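Local coordinates for phosphate-binding protein PstS 2 (Streptococcus pneumoniae, PDB 4H1X) that probably captures phosphate outside the cell as the solute-binding component of the PstSACB ABC transporter, which imports phosphate, at residues Leu158-Ser163 against Ala205-Val210. Residues are numbered along the deposited sequence; the frame is centred on the assembly and turned at random.
Sequences LSVVGS and ADIGMV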
# COMPACT_ATOMS: atom_id res chain seq x y z
N LEU A 158 -4.86 11.55 20.35
CA LEU A 158 -4.00 11.62 19.20
C LEU A 158 -4.85 11.71 17.97
O LEU A 158 -5.89 11.03 17.87
CB LEU A 158 -3.09 10.40 19.07
CG LEU A 158 -1.85 10.42 19.92
CD1 LEU A 158 -1.12 9.10 19.80
CD2 LEU A 158 -0.93 11.57 19.51
N SER A 159 -4.43 12.56 17.03
CA SER A 159 -5.10 12.68 15.74
C SER A 159 -4.14 12.21 14.67
O SER A 159 -3.03 12.77 14.54
CB SER A 159 -5.56 14.11 15.49
OG SER A 159 -6.14 14.20 14.19
N VAL A 160 -4.53 11.18 13.93
CA VAL A 160 -3.70 10.59 12.86
C VAL A 160 -4.47 10.78 11.56
O VAL A 160 -5.63 10.38 11.47
CB VAL A 160 -3.31 9.11 13.14
CG1 VAL A 160 -2.36 8.61 12.06
CG2 VAL A 160 -2.65 8.95 14.53
N VAL A 161 -3.88 11.48 10.57
CA VAL A 161 -4.61 11.85 9.37
C VAL A 161 -3.88 11.52 8.10
O VAL A 161 -2.67 11.76 8.03
CB VAL A 161 -4.86 13.40 9.41
CG1 VAL A 161 -5.53 13.91 8.13
CG2 VAL A 161 -5.67 13.81 10.67
N GLY A 162 -4.61 11.09 7.05
CA GLY A 162 -3.96 10.92 5.76
C GLY A 162 -4.48 9.84 4.85
O GLY A 162 -5.68 9.56 4.82
N SER A 163 -3.54 9.17 4.19
CA SER A 163 -3.81 8.16 3.16
C SER A 163 -4.80 7.09 3.60
O SER A 163 -4.62 6.47 4.65
CB SER A 163 -2.51 7.49 2.72
OG SER A 163 -2.79 6.46 1.80
N ALA A 205 -3.15 17.70 12.98
CA ALA A 205 -2.88 16.28 13.16
C ALA A 205 -1.57 16.14 13.87
O ALA A 205 -0.63 16.89 13.59
CB ALA A 205 -2.80 15.57 11.81
N ASP A 206 -1.48 15.14 14.73
CA ASP A 206 -0.24 14.84 15.42
C ASP A 206 0.68 14.06 14.47
O ASP A 206 1.89 14.26 14.46
CB ASP A 206 -0.53 14.07 16.70
CG ASP A 206 -1.45 14.85 17.65
OD1 ASP A 206 -1.06 15.95 18.07
OD2 ASP A 206 -2.59 14.40 17.89
N ILE A 207 0.09 13.11 13.73
CA ILE A 207 0.84 12.23 12.83
C ILE A 207 0.10 12.16 11.50
O ILE A 207 -1.15 12.07 11.48
CB ILE A 207 0.97 10.82 13.47
CG1 ILE A 207 1.74 10.89 14.83
CG2 ILE A 207 1.68 9.82 12.54
CD1 ILE A 207 1.56 9.63 15.74
N GLY A 208 0.86 12.18 10.41
CA GLY A 208 0.31 12.05 9.07
C GLY A 208 0.64 10.70 8.48
O GLY A 208 1.65 10.09 8.84
N MSE A 209 -0.22 10.22 7.57
CA MSE A 209 -0.08 8.94 6.87
C MSE A 209 0.04 9.23 5.39
O MSE A 209 -0.83 9.89 4.81
CB MSE A 209 -1.26 7.99 7.11
CG MSE A 209 -1.63 7.78 8.56
SE MSE A 209 -3.21 6.60 8.68
CE MSE A 209 -4.61 7.76 8.00
N VAL A 210 1.13 8.76 4.78
CA VAL A 210 1.49 9.03 3.38
C VAL A 210 1.87 7.70 2.74
O VAL A 210 2.82 7.07 3.19
CB VAL A 210 2.64 10.08 3.34
CG1 VAL A 210 3.10 10.34 1.90
CG2 VAL A 210 2.22 11.40 4.02
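Met209, a selenomethionine, lies against strand 155-162 where the packing is densest: its CG sits 3.7 Å from Val160 CG1, the two side chains crossing at about a right angle. A bend at chi3 (-71°) turns its CE back over the backbone, 3.5 Å from Gly162 N, and helix 164-180 covers the same face through Val166, Ser167 and Met170. The parallel strands exchange backbone hydrogen bonds. Val161 N gives to Ile207 O at 2.9 Å, Met209 N reaches Val161 O from above the carbonyl plane, and Ser163 N meets Met209 O with a nearly straight N-H...O angle (175°), though from well above the carbonyl plane. This is parallel strand pairing within the sheet of one alpha/beta lobe of the periplasmic-binding-protein fold; strand 155-162 continues in parallel to strand 183-190, and strand 207-210 pairs antiparallel with strand 103-110. Past Val161 CG2, 3.6 Å from Ala205 CB, the contact runs out to a partly exposed end at Ser159 and Asp206. Here a side-chain carboxylate receives the N-H: Asp206 OD2 accepts from Ser159 N at 2.7 Å through its anti lone pair, while Ser159 O accepts from both Asp206 N and Ile207 N. Leu158, itself buried, brings CD2 3.7 Å from OD2 of Asp206.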